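Local coordinates for protein sulfur oxygenase/reductase (Halothiobacillus neapolitanus, PDB 6QPA) that probably catalyses the oxygen-dependent disproportionation of elemental sulfur, using a mononuclear non-haem iron centre inside a large 24-subunit assembly, at residues P6-N17 with L71-W82. Numbering follows the deposited sequence.
Sequences PIIAINMAKIAN and LNPMGMFQYTVW
Met12 lays its CG over the centre of the Phe77 ring, 3.8 Å from the ring centroid, and its extended chain carries SD to an oblique Met-aromatic contact. CG is turned anti to its own carbonyl carbon (chi1 -58°), which brings it above the ring. Next along this face, Ile10 runs beside Tyr79 and rests CD1 over the phenol ring in a CH-pi contact, its CG2 reaching Phe77 instead; Ile8 and Val81 continue the apolar row, while the Tyr79 hydroxyl is hydrogen-bonded to His256. Strands 7-15 and 74-82 are antiparallel neighbours in the barrel-like sheet expected of the dimeric alpha-beta barrel clan, with paired backbone hydrogen bonds from Ile7-Trp82 to Ile15-Met74. Strand 110-125 pairs with 7-15 on its other edge, and 42-53 with 74-82.

The opposite face carries Ala9, Thr80 and Trp82. Trp82 NE1 donates to Thr80 OG1 (2.8 Å), which lies at the indole edge in the ring plane; a water lies 2.6 Å from Thr80 OG1 and 3.0 Å from Ala9 O, bridging the two. Trp82 meets the iron ligand His88, and the Thr80 side chain comes within about 4 Å of the iron (nearest atoms).

Beyond the strands, Asn17 N gives a nearly straight hydrogen bond to Asn72 OD1 (2.8 Å, 174°), and Asn17 ND2 donates within its amide plane to Leu71 O (2.8 Å). Arg68 O also accepts from ND2 and Tyr22 OH is hydrogen-bonded to OD1, fixing the amide's rotation. Between Ile7 and Met12 the chemistry thus divides by face: apolar and aromatic packing on one, and on the other a hydrogen-bonded indole and threonine that probably help to shape the iron site's second shell.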
loop_
_atom_site.group_PDB
_atom_site.type_symbol
_atom_site.label_atom_id
_atom_site.label_comp_id
_atom_site.label_asym_id
_atom_site.label_seq_id
_atom_site.Cartn_x
_atom_site.Cartn_y
_atom_site.Cartn_z
ATOM N N PRO A 6 36.254 -17.898 -55.976
ATOM C CA PRO A 6 34.940 -18.521 -55.778
ATOM C C PRO A 6 33.810 -17.552 -56.080
ATOM O O PRO A 6 33.985 -16.335 -56.185
ATOM C CB PRO A 6 34.963 -18.938 -54.305
ATOM C CG PRO A 6 35.895 -17.967 -53.659
ATOM C CD PRO A 6 36.961 -17.678 -54.699
ATOM N N ILE A 7 32.625 -18.132 -56.182
ATOM C CA ILE A 7 31.366 -17.434 -56.384
ATOM C C ILE A 7 30.667 -17.338 -55.031
ATOM O O ILE A 7 30.677 -18.297 -54.251
ATOM C CB ILE A 7 30.506 -18.216 -57.407
ATOM C CG1 ILE A 7 31.187 -18.282 -58.781
ATOM C CG2 ILE A 7 29.101 -17.682 -57.499
ATOM C CD1 ILE A 7 31.647 -16.976 -59.294
ATOM N N ILE A 8 30.026 -16.213 -54.753
ATOM C CA ILE A 8 29.311 -16.051 -53.494
ATOM C C ILE A 8 27.857 -15.812 -53.836
ATOM O O ILE A 8 27.536 -14.871 -54.571
ATOM C CB ILE A 8 29.870 -14.908 -52.634
ATOM C CG1 ILE A 8 31.355 -15.124 -52.365
ATOM C CG2 ILE A 8 29.148 -14.868 -51.246
ATOM C CD1 ILE A 8 31.950 -14.061 -51.455
ATOM N N ALA A 9 26.986 -16.684 -53.339
ATOM C CA ALA A 9 25.553 -16.450 -53.382
ATOM C C ALA A 9 25.139 -15.805 -52.070
ATOM O O ALA A 9 25.511 -16.283 -50.989
ATOM C CB ALA A 9 24.776 -17.753 -53.632
ATOM N N ILE A 10 24.426 -14.688 -52.156
ATOM C CA ILE A 10 23.983 -13.975 -50.966
ATOM C C ILE A 10 22.476 -14.076 -50.905
ATOM O O ILE A 10 21.771 -13.416 -51.672
ATOM C CB ILE A 10 24.438 -12.511 -50.944
ATOM C CG1 ILE A 10 25.961 -12.464 -51.039
ATOM C CG2 ILE A 10 23.930 -11.857 -49.655
ATOM C CD1 ILE A 10 26.563 -11.037 -51.056
ATOM N N ASN A 11 21.982 -14.904 -49.988
ATOM C CA ASN A 11 20.556 -15.002 -49.731
ATOM C C ASN A 11 20.158 -13.820 -48.852
ATOM O O ASN A 11 20.571 -13.736 -47.690
ATOM C CB ASN A 11 20.239 -16.337 -49.064
ATOM C CG ASN A 11 18.778 -16.643 -49.070
ATOM O OD1 ASN A 11 18.015 -16.048 -48.322
ATOM N ND2 ASN A 11 18.369 -17.574 -49.931
ATOM N N MET A 12 19.370 -12.905 -49.406
ATOM C CA MET A 12 18.970 -11.671 -48.741
ATOM C C MET A 12 17.508 -11.782 -48.348
ATOM O O MET A 12 16.656 -12.062 -49.202
ATOM C CB MET A 12 19.181 -10.469 -49.653
ATOM C CG MET A 12 20.604 -10.290 -50.132
ATOM S SD MET A 12 20.645 -9.114 -51.494
ATOM C CE MET A 12 22.413 -8.900 -51.665
ATOM N N ALA A 13 17.230 -11.589 -47.059
ATOM C CA ALA A 13 15.878 -11.592 -46.526
ATOM C C ALA A 13 15.762 -10.516 -45.458
ATOM O O ALA A 13 16.761 -10.051 -44.910
ATOM C CB ALA A 13 15.511 -12.949 -45.916
ATOM N N LYS A 14 14.530 -10.119 -45.166
ATOM C CA LYS A 14 14.233 -9.253 -44.030
ATOM C C LYS A 14 13.260 -9.995 -43.130
ATOM O O LYS A 14 12.219 -10.471 -43.593
ATOM C CB LYS A 14 13.692 -7.897 -44.473
ATOM C CG LYS A 14 14.749 -7.053 -45.190
ATOM C CD LYS A 14 14.209 -5.698 -45.589
ATOM C CE LYS A 14 15.304 -4.819 -46.182
ATOM N NZ LYS A 14 16.395 -4.567 -45.174
ATOM N N ILE A 15 13.630 -10.143 -41.861
ATOM C CA ILE A 15 12.903 -11.000 -40.951
ATOM C C ILE A 15 12.427 -10.185 -39.758
ATOM O O ILE A 15 12.987 -9.133 -39.414
ATOM C CB ILE A 15 13.758 -12.199 -40.498
ATOM C CG1 ILE A 15 14.905 -11.725 -39.601
ATOM C CG2 ILE A 15 14.325 -12.929 -41.740
ATOM C CD1 ILE A 15 15.766 -12.820 -39.114
ATOM N N ALA A 16 11.388 -10.710 -39.111
ATOM C CA ALA A 16 10.798 -10.054 -37.957
ATOM C C ALA A 16 11.778 -10.040 -36.794
ATOM O O ALA A 16 12.441 -11.034 -36.506
ATOM C CB ALA A 16 9.494 -10.753 -37.549
ATOM N N ASN A 17 11.876 -8.894 -36.133
ATOM C CA ASN A 17 12.781 -8.718 -35.005
ATOM C C ASN A 17 11.998 -9.002 -33.725
ATOM O O ASN A 17 11.446 -8.114 -33.081
ATOM C CB ASN A 17 13.370 -7.313 -35.023
ATOM C CG ASN A 17 14.364 -7.087 -33.914
ATOM O OD1 ASN A 17 14.627 -7.982 -33.115
ATOM N ND2 ASN A 17 14.943 -5.893 -33.871
ATOM N N LEU A 71 14.889 -2.047 -35.208
ATOM C CA LEU A 71 14.808 -2.413 -36.610
ATOM C C LEU A 71 13.805 -3.542 -36.762
ATOM O O LEU A 71 13.940 -4.582 -36.112
ATOM C CB LEU A 71 16.193 -2.827 -37.090
ATOM C CG LEU A 71 16.641 -2.959 -38.526
ATOM C CD1 LEU A 71 16.281 -1.752 -39.355
ATOM C CD2 LEU A 71 18.150 -3.127 -38.481
ATOM N N ASN A 72 12.776 -3.327 -37.576
ATOM C CA ASN A 72 11.834 -4.409 -37.848
ATOM C C ASN A 72 11.093 -4.161 -39.155
ATOM O O ASN A 72 10.236 -3.269 -39.216
ATOM C CB ASN A 72 10.807 -4.556 -36.730
ATOM C CG ASN A 72 9.844 -5.692 -37.009
ATOM O OD1 ASN A 72 10.256 -6.850 -37.076
ATOM N ND2 ASN A 72 8.571 -5.365 -37.242
ATOM N N PRO A 73 11.355 -4.943 -40.208
ATOM C CA PRO A 73 12.254 -6.098 -40.204
ATOM C C PRO A 73 13.737 -5.732 -40.150
ATOM O O PRO A 73 14.131 -4.588 -40.354
ATOM C CB PRO A 73 11.938 -6.776 -41.538
ATOM C CG PRO A 73 11.626 -5.620 -42.441
ATOM C CD PRO A 73 10.866 -4.643 -41.569
ATOM N N MET A 74 14.555 -6.725 -39.862
ATOM C CA MET A 74 16.000 -6.589 -39.879
ATOM C C MET A 74 16.552 -7.429 -41.018
ATOM O O MET A 74 16.000 -8.484 -41.343
ATOM C CB MET A 74 16.587 -7.016 -38.533
ATOM C CG MET A 74 16.319 -8.457 -38.183
ATOM S SD MET A 74 16.440 -8.721 -36.388
ATOM C CE MET A 74 17.847 -7.709 -35.992
ATOM N N GLY A 75 17.611 -6.940 -41.651
ATOM C CA GLY A 75 18.227 -7.691 -42.725
ATOM C C GLY A 75 18.884 -8.955 -42.199
ATOM O O GLY A 75 19.409 -8.993 -41.086
ATOM N N MET A 76 18.820 -10.013 -42.996
ATOM C CA MET A 76 19.523 -11.256 -42.691
ATOM C C MET A 76 20.130 -11.743 -43.994
ATOM O O MET A 76 19.400 -12.078 -44.927
ATOM C CB MET A 76 18.597 -12.300 -42.084
ATOM C CG MET A 76 19.286 -13.149 -41.034
ATOM S SD MET A 76 19.736 -14.717 -41.744
ATOM C CE MET A 76 18.108 -15.492 -41.813
ATOM N N PHE A 77 21.453 -11.710 -44.084
ATOM C CA PHE A 77 22.181 -12.084 -45.291
ATOM C C PHE A 77 22.961 -13.351 -45.004
ATOM O O PHE A 77 23.753 -13.386 -44.058
ATOM C CB PHE A 77 23.176 -11.004 -45.732
ATOM C CG PHE A 77 22.555 -9.795 -46.373
ATOM C CD1 PHE A 77 21.215 -9.495 -46.205
ATOM C CD2 PHE A 77 23.339 -8.947 -47.153
ATOM C CE1 PHE A 77 20.658 -8.364 -46.790
ATOM C CE2 PHE A 77 22.794 -7.824 -47.755
ATOM C CZ PHE A 77 21.440 -7.529 -47.570
ATOM N N GLN A 78 22.776 -14.366 -45.824
ATOM C CA GLN A 78 23.544 -15.597 -45.692
ATOM C C GLN A 78 24.442 -15.719 -46.917
ATOM O O GLN A 78 23.947 -15.882 -48.033
ATOM C CB GLN A 78 22.627 -16.815 -45.528
ATOM C CG GLN A 78 21.891 -16.874 -44.178
ATOM C CD GLN A 78 20.858 -18.009 -44.071
ATOM O OE1 GLN A 78 20.102 -18.273 -45.006
ATOM N NE2 GLN A 78 20.834 -18.683 -42.923
ATOM N N TYR A 79 25.752 -15.582 -46.727
ATOM C CA TYR A 79 26.683 -15.908 -47.798
ATOM C C TYR A 79 26.841 -17.410 -47.859
ATOM O O TYR A 79 27.131 -18.034 -46.842
ATOM C CB TYR A 79 28.079 -15.324 -47.580
ATOM C CG TYR A 79 28.245 -13.831 -47.569
ATOM C CD1 TYR A 79 27.166 -12.976 -47.420
ATOM C CD2 TYR A 79 29.517 -13.280 -47.674
ATOM C CE1 TYR A 79 27.346 -11.607 -47.389
ATOM C CE2 TYR A 79 29.715 -11.918 -47.652
ATOM C CZ TYR A 79 28.632 -11.078 -47.506
ATOM O OH TYR A 79 28.851 -9.711 -47.474
ATOM N N THR A 80 26.702 -17.989 -49.040
ATOM C CA THR A 80 27.233 -19.322 -49.282
ATOM C C THR A 80 28.236 -19.213 -50.414
ATOM O O THR A 80 28.007 -18.491 -51.384
ATOM C CB THR A 80 26.150 -20.370 -49.608
ATOM O OG1 THR A 80 25.365 -19.922 -50.707
ATOM C CG2 THR A 80 25.242 -20.610 -48.371
ATOM N N VAL A 81 29.372 -19.868 -50.238
ATOM C CA VAL A 81 30.537 -19.701 -51.099
ATOM C C VAL A 81 30.782 -21.008 -51.849
ATOM O O VAL A 81 30.765 -22.093 -51.248
ATOM C CB VAL A 81 31.748 -19.262 -50.257
ATOM C CG1 VAL A 81 32.941 -18.920 -51.147
ATOM C CG2 VAL A 81 31.320 -18.047 -49.373
ATOM N N TRP A 82 31.007 -20.904 -53.160
ATOM C CA TRP A 82 30.926 -22.035 -54.075
ATOM C C TRP A 82 32.080 -22.017 -55.063
ATOM O O TRP A 82 32.555 -20.950 -55.466
ATOM C CB TRP A 82 29.606 -22.012 -54.876
ATOM C CG TRP A 82 28.439 -22.063 -53.983
ATOM C CD1 TRP A 82 27.754 -20.998 -53.448
ATOM C CD2 TRP A 82 27.850 -23.238 -53.441
ATOM N NE1 TRP A 82 26.747 -21.455 -52.635
ATOM C CE2 TRP A 82 26.792 -22.826 -52.602
ATOM C CE3 TRP A 82 28.100 -24.609 -53.594
ATOM C CZ2 TRP A 82 25.982 -23.742 -51.914
ATOM C CZ3 TRP A 82 27.289 -25.520 -52.914
ATOM C CH2 TRP A 82 26.242 -25.079 -52.094
HETATM O O HOH W 1 23.498 -18.291 -49.937
HETATM O O HOH W 2 14.689 -3.049 -42.653
#